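Local coordinates for protein cyclopenase asqI (Emericella nidulans, PDB 5YY3) that catalyses the zinc-dependent conversion of 4'-methoxycyclopenin into 4'-methoxyviridicatin, with release of methyl isocyanate, in the biosynthesis of the aspoquinolone mycotoxins, at residues 187-190 with 191-195; 128-131 with 132-136; 394-397 with 398-401. All coordinates share one frame; numbering follows the deposited sequence.

In the fold
Each of the three contacts is made between neighbouring turns of a helix of its own, within the hemocyanin-like metal-binding domain, and they show how the same backbone pattern is dressed differently from place to place. Contact 3, on helix 391-410, is wholly buried and contact 1, on helix 180-193, partly so; helix 210-231 packs against both, and their side chains are largely aromatic. Contact 1 supplies the zinc ligand His190, and contact 3 places Tyr397 beside the ligands His186 and His218. Contact 2, on the short helix 129-133, is nearer the surface, about 34 Å from contact 3 between centres, and works through caps and a salt bridge. Thr126 has a partner in contacts 1 and 2.

Contact 1 of 3, residues 187-190 with 191-195; sequences YYWH and MVYRG
The backbone N of Tyr193 donates to Trp189 O at 2.7 Å, the shortest of the three backbone hydrogen bonds between 187-190 and 191-195, and the side chains of the same two residues lie next to each other, pointing the same way. Their rings are nearly parallel, with planes 12° apart, but so far slid that they barely overlap. It is Tyr193 CB that sits over a face of the indole, 4.0 Å from the centroid of its six-membered ring, while Tyr193 CD1 comes to 3.6 Å from Trp189 CH2. The phenol is fixed at its far end by a hydrogen bond between its OH and Asp332 OD2.

One turn is also spanned by Tyr187 and Met191. Because the methionine chain runs straight out beyond CG (chi2 178°, chi3 -164°), its CE methyl is delivered over the face of the Tyr187 ring, 3.5 Å from the centroid, in a CH-pi contact; SD follows farther above the same ring, making this a Met-aromatic pair. Val192 repeats the theme on Tyr188: CG2 lies over the phenol face, displaced toward its rim, with CE2 of Tyr188 3.4 Å from CG2.

On another side of the helix, the guanidinium of Arg194 presents a face to His190 CB, and Arg194 N donates to His190 O at 3.0 Å, just past the last helical residue. His186 and His190, one turn apart and edge to face, bind the zinc ion together with His218 of helix 210-231, near which Trp189 packs: a metal-bearing helix of the tyrosinase and hemocyanin family.

Contact 2 of 3, residues 128-131 with 132-136; sequences SKDA and QQRKI
A Schellman motif ends helix 129-133 after barely more than one turn: Lys135 takes positive phi (42°) as the C-prime residue, which turns the chain back until Ile136 N reaches Ala131 O at 2.8 Å and Lys135 N reaches Gln132 O at 3.1 Å. The other end of this short helix is closed as well. There Ser128 is the N-cap, its OG accepting from Ala131 N at 2.8 Å in a nearly straight bond.

Between the caps, Asp130 and Arg134 pair across one turn. The arginine chain bends at chi3 (62°), laying CD against the carboxylate, 3.3 Å from Asp130 OD1, and bringing NH2 round to OD2 from an oblique direction. Each charge has a second partner on or beside helix 97-109: Asp130 OD2 accepts from Leu97 N, and Arg134 NH2 forms a salt bridge with Glu98. The pair thereby ties this short helix to the beginning of its neighbour, where Leu97 also packs on Ala131 and Ile136. Within the pair itself, the salt bridge from Arg134 NH2 to Asp130 OD2 is 3.0 Å long but weak as a hydrogen bond, with carboxylate and guanidinium planes 81° apart.

Contact 3 of 3, residues 394-397 with 398-401; sequences WRWY and KHLQ
Four successive i to i+4 hydrogen bonds carry helix 391-410 through residues 394-401, from Lys398 N to Trp394 O at 3.0 Å up to Gln401 N to Tyr397 O at 2.9 Å. A first torsion of -175° swings the Trp396 indole beside its own carbonyl carbon and on toward the next turn, where it meets two residues. His399 brings CD2 over one face of the six-membered ring, 3.7 Å from Trp396 CZ3, the two ring planes inclined at 53°. Leu400 approaches the pyrrole part obliquely, its CD2 3.8 Å from Trp396 NE1 and its CD1 4.0 Å from Trp396 CD1; the latter methyl comes to 4.4 Å from Tyr397 CD1, at the edge of that ring. These apolar contacts continue onto helices 355-367 and 210-231.

Lys398 carries its ammonium to Glu226 in a salt bridge, and Tyr397 lies beside the zinc ligands His186 and His218. His399 uses ND1 toward Asn241 OD1 and NE2 toward Tyr243 OH, which fixes the rotation of the buried imidazole and satisfies both its nitrogens; facing an amide oxygen, ND1 probably carries a proton. Trp396 NE1 can only donate, which implies that its partner, His356 ND1, accepts.

Contact 1 of 3, residues 187-190 with 191-195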
# COMPACT_ATOMS: atom_id res chain seq x y z
N TYR A 187 12.49 7.59 30.98
CA TYR A 187 13.69 7.14 31.67
C TYR A 187 13.78 7.78 33.05
O TYR A 187 14.07 7.11 34.04
CB TYR A 187 14.89 7.47 30.80
CG TYR A 187 16.28 7.41 31.39
CD1 TYR A 187 16.93 6.19 31.57
CD2 TYR A 187 16.98 8.58 31.66
CE1 TYR A 187 18.24 6.14 32.05
CE2 TYR A 187 18.27 8.55 32.13
CZ TYR A 187 18.90 7.33 32.33
OH TYR A 187 20.19 7.30 32.81
N TYR A 188 13.50 9.07 33.12
CA TYR A 188 13.49 9.76 34.40
C TYR A 188 12.27 9.36 35.22
O TYR A 188 12.34 9.27 36.44
CB TYR A 188 13.55 11.28 34.19
CG TYR A 188 13.56 12.09 35.48
CD1 TYR A 188 14.60 11.97 36.40
CD2 TYR A 188 12.53 12.97 35.78
CE1 TYR A 188 14.61 12.71 37.59
CE2 TYR A 188 12.53 13.72 36.96
CZ TYR A 188 13.57 13.59 37.86
OH TYR A 188 13.57 14.33 39.03
N TRP A 189 11.15 9.10 34.54
CA TRP A 189 9.91 8.78 35.24
C TRP A 189 10.09 7.59 36.17
O TRP A 189 9.58 7.57 37.28
CB TRP A 189 8.78 8.48 34.24
CG TRP A 189 7.42 8.39 34.87
CD1 TRP A 189 6.56 9.41 35.11
CD2 TRP A 189 6.75 7.20 35.32
NE1 TRP A 189 5.40 8.94 35.69
CE2 TRP A 189 5.49 7.58 35.82
CE3 TRP A 189 7.09 5.84 35.34
CZ2 TRP A 189 4.58 6.67 36.35
CZ3 TRP A 189 6.17 4.93 35.87
CH2 TRP A 189 4.94 5.35 36.36
N HIS A 190 10.83 6.60 35.70
CA HIS A 190 11.01 5.40 36.48
C HIS A 190 11.92 5.68 37.68
O HIS A 190 11.71 5.11 38.75
CB HIS A 190 11.55 4.28 35.59
CG HIS A 190 10.49 3.69 34.71
ND1 HIS A 190 9.27 3.28 35.19
CD2 HIS A 190 10.46 3.48 33.37
CE1 HIS A 190 8.53 2.82 34.20
NE2 HIS A 190 9.23 2.93 33.08
N MET A 191 12.89 6.57 37.51
CA MET A 191 13.69 6.98 38.65
C MET A 191 12.79 7.68 39.66
O MET A 191 12.91 7.45 40.87
CB MET A 191 14.83 7.89 38.23
CG MET A 191 15.77 7.25 37.24
SD MET A 191 17.05 8.42 36.76
CE MET A 191 17.70 7.67 35.29
N VAL A 192 11.88 8.52 39.17
CA VAL A 192 10.94 9.20 40.05
C VAL A 192 10.05 8.20 40.77
O VAL A 192 9.92 8.23 42.00
CB VAL A 192 10.07 10.20 39.29
CG1 VAL A 192 8.85 10.61 40.13
CG2 VAL A 192 10.89 11.42 38.94
N TYR A 193 9.45 7.31 39.99
CA TYR A 193 8.43 6.39 40.48
C TYR A 193 8.98 5.39 41.51
O TYR A 193 8.31 5.08 42.50
CB TYR A 193 7.81 5.64 39.30
CG TYR A 193 6.71 4.69 39.68
CD1 TYR A 193 5.41 5.16 39.90
CD2 TYR A 193 6.96 3.32 39.83
CE1 TYR A 193 4.38 4.29 40.25
CE2 TYR A 193 5.94 2.45 40.18
CZ TYR A 193 4.65 2.93 40.39
OH TYR A 193 3.63 2.07 40.75
N ARG A 194 10.21 4.91 41.29
CA ARG A 194 10.79 3.82 42.10
C ARG A 194 11.29 4.24 43.48
O ARG A 194 11.80 3.41 44.24
CB ARG A 194 11.95 3.18 41.35
CG ARG A 194 11.53 2.17 40.31
CD ARG A 194 12.69 1.85 39.40
NE ARG A 194 12.30 0.93 38.34
CZ ARG A 194 13.15 0.47 37.43
NH1 ARG A 194 14.43 0.83 37.44
NH2 ARG A 194 12.71 -0.37 36.49
N GLY A 195 11.15 5.52 43.80
CA GLY A 195 11.47 5.98 45.14
C GLY A 195 10.27 5.80 46.04
O GLY A 195 9.12 5.92 45.59

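Contact 2 of 3, residues 128-131 with 132-136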
# COMPACT_ATOMS: atom_id res chain seq x y z
N SER A 128 17.42 12.25 46.63
CA SER A 128 18.29 12.93 47.58
C SER A 128 17.95 14.41 47.73
O SER A 128 18.01 15.17 46.76
CB SER A 128 19.74 12.82 47.16
OG SER A 128 20.48 13.89 47.73
N LYS A 129 17.61 14.82 48.95
CA LYS A 129 17.29 16.22 49.22
C LYS A 129 18.51 17.08 48.96
O LYS A 129 18.39 18.21 48.48
CB LYS A 129 16.80 16.41 50.65
CG LYS A 129 16.48 17.88 50.97
CD LYS A 129 15.38 18.04 52.02
CE LYS A 129 15.16 19.52 52.32
NZ LYS A 129 14.43 19.75 53.61
N ASP A 130 19.69 16.55 49.26
CA ASP A 130 20.93 17.26 48.97
C ASP A 130 21.05 17.51 47.46
O ASP A 130 21.34 18.62 47.03
CB ASP A 130 22.15 16.50 49.47
CG ASP A 130 23.39 17.38 49.57
OD1 ASP A 130 23.26 18.55 49.99
OD2 ASP A 130 24.50 16.90 49.22
N ALA A 131 20.83 16.46 46.67
CA ALA A 131 20.98 16.58 45.22
C ALA A 131 19.96 17.56 44.64
O ALA A 131 20.29 18.36 43.77
CB ALA A 131 20.86 15.22 44.54
N GLN A 132 18.73 17.50 45.14
CA GLN A 132 17.67 18.35 44.61
C GLN A 132 17.96 19.82 44.84
O GLN A 132 17.84 20.63 43.92
CB GLN A 132 16.34 17.98 45.25
CG GLN A 132 15.91 16.57 44.92
CD GLN A 132 14.78 16.13 45.78
OE1 GLN A 132 14.22 16.93 46.53
NE2 GLN A 132 14.42 14.86 45.69
N GLN A 133 18.36 20.16 46.07
CA GLN A 133 18.65 21.54 46.41
C GLN A 133 19.94 22.02 45.72
O GLN A 133 20.06 23.20 45.38
CB GLN A 133 18.74 21.71 47.94
CG GLN A 133 19.96 21.06 48.58
CD GLN A 133 19.93 21.09 50.11
OE1 GLN A 133 18.92 20.76 50.74
NE2 GLN A 133 21.05 21.49 50.71
N ARG A 134 20.87 21.10 45.49
CA ARG A 134 22.11 21.42 44.77
C ARG A 134 21.93 21.32 43.26
O ARG A 134 22.90 21.33 42.51
CB ARG A 134 23.24 20.50 45.22
CG ARG A 134 23.68 20.73 46.66
CD ARG A 134 24.61 19.64 47.17
NE ARG A 134 25.87 19.55 46.42
CZ ARG A 134 26.95 18.93 46.88
NH1 ARG A 134 28.06 18.89 46.16
NH2 ARG A 134 26.92 18.36 48.08
N LYS A 135 20.67 21.21 42.83
CA LYS A 135 20.28 21.03 41.43
C LYS A 135 21.17 20.03 40.68
O LYS A 135 21.43 20.19 39.49
CB LYS A 135 20.23 22.40 40.71
CG LYS A 135 21.59 23.11 40.50
CD LYS A 135 21.43 24.59 40.15
CE LYS A 135 22.53 25.07 39.19
NZ LYS A 135 22.51 26.55 39.04
N ILE A 136 21.63 19.00 41.38
CA ILE A 136 22.40 17.92 40.74
C ILE A 136 21.46 16.77 40.36
O ILE A 136 20.69 16.27 41.19
CB ILE A 136 23.54 17.40 41.63
CG1 ILE A 136 24.64 18.46 41.73
CG2 ILE A 136 24.11 16.12 41.05
CD1 ILE A 136 25.86 18.02 42.52

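Contact 3 of 3, residues 394-397 with 398-401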
# COMPACT_ATOMS: atom_id res chain seq x y z
N TRP A 394 3.89 -1.67 24.06
CA TRP A 394 2.66 -0.91 23.90
C TRP A 394 1.51 -1.87 24.00
O TRP A 394 0.44 -1.51 24.49
CB TRP A 394 2.65 -0.11 22.58
CG TRP A 394 3.59 1.04 22.70
CD1 TRP A 394 4.90 1.08 22.33
CD2 TRP A 394 3.32 2.30 23.34
NE1 TRP A 394 5.45 2.30 22.66
CE2 TRP A 394 4.50 3.07 23.28
CE3 TRP A 394 2.18 2.86 23.94
CZ2 TRP A 394 4.58 4.36 23.79
CZ3 TRP A 394 2.26 4.14 24.44
CH2 TRP A 394 3.45 4.88 24.36
N ARG A 395 1.74 -3.12 23.60
CA ARG A 395 0.69 -4.13 23.73
C ARG A 395 0.52 -4.49 25.22
O ARG A 395 -0.60 -4.72 25.68
CB ARG A 395 0.98 -5.36 22.87
CG ARG A 395 1.10 -5.03 21.36
CD ARG A 395 0.97 -6.30 20.48
NE ARG A 395 -0.14 -7.09 20.98
CZ ARG A 395 -0.38 -8.35 20.66
NH1 ARG A 395 0.41 -8.98 19.78
NH2 ARG A 395 -1.41 -8.97 21.21
N TRP A 396 1.62 -4.51 25.97
CA TRP A 396 1.51 -4.70 27.41
C TRP A 396 0.87 -3.47 28.09
O TRP A 396 -0.03 -3.64 28.93
CB TRP A 396 2.89 -5.00 28.03
CG TRP A 396 2.80 -5.31 29.51
CD1 TRP A 396 3.16 -4.49 30.53
CD2 TRP A 396 2.32 -6.53 30.11
NE1 TRP A 396 2.93 -5.12 31.74
CE2 TRP A 396 2.42 -6.37 31.51
CE3 TRP A 396 1.80 -7.72 29.60
CZ2 TRP A 396 2.03 -7.37 32.41
CZ3 TRP A 396 1.42 -8.71 30.49
CH2 TRP A 396 1.54 -8.53 31.88
N TYR A 397 1.30 -2.26 27.74
CA TYR A 397 0.68 -1.05 28.32
C TYR A 397 -0.83 -1.04 28.08
O TYR A 397 -1.59 -0.65 28.96
CB TYR A 397 1.29 0.23 27.75
CG TYR A 397 2.79 0.41 27.92
CD1 TYR A 397 3.50 -0.23 28.94
CD2 TYR A 397 3.50 1.22 27.04
CE1 TYR A 397 4.88 -0.04 29.08
CE2 TYR A 397 4.88 1.40 27.17
CZ TYR A 397 5.56 0.77 28.19
OH TYR A 397 6.92 0.96 28.31
N LYS A 398 -1.28 -1.48 26.91
CA LYS A 398 -2.73 -1.48 26.69
C LYS A 398 -3.40 -2.58 27.52
O LYS A 398 -4.56 -2.43 27.91
CB LYS A 398 -3.10 -1.64 25.21
CG LYS A 398 -4.61 -1.48 24.98
CD LYS A 398 -4.98 -1.22 23.54
CE LYS A 398 -6.48 -1.36 23.31
NZ LYS A 398 -6.86 -1.24 21.85
N HIS A 399 -2.67 -3.65 27.83
CA HIS A 399 -3.18 -4.66 28.77
C HIS A 399 -3.34 -4.06 30.16
O HIS A 399 -4.38 -4.24 30.78
CB HIS A 399 -2.26 -5.87 28.85
CG HIS A 399 -2.69 -6.89 29.87
ND1 HIS A 399 -3.94 -7.46 29.87
CD2 HIS A 399 -2.02 -7.44 30.91
CE1 HIS A 399 -4.03 -8.32 30.87
NE2 HIS A 399 -2.88 -8.32 31.52
N LEU A 400 -2.31 -3.38 30.66
CA LEU A 400 -2.44 -2.61 31.90
C LEU A 400 -3.68 -1.72 31.87
O LEU A 400 -4.45 -1.67 32.83
CB LEU A 400 -1.19 -1.75 32.16
CG LEU A 400 0.11 -2.54 32.30
CD1 LEU A 400 1.28 -1.60 32.49
CD2 LEU A 400 -0.01 -3.50 33.48
N GLN A 401 -3.88 -1.02 30.74
CA GLN A 401 -5.03 -0.12 30.62
C GLN A 401 -6.35 -0.88 30.81
O GLN A 401 -7.34 -0.30 31.29
CB GLN A 401 -5.02 0.58 29.26
CG GLN A 401 -6.05 1.69 29.13
CD GLN A 401 -6.33 2.09 27.69
OE1 GLN A 401 -6.72 1.25 26.86
NE2 GLN A 401 -6.12 3.37 27.36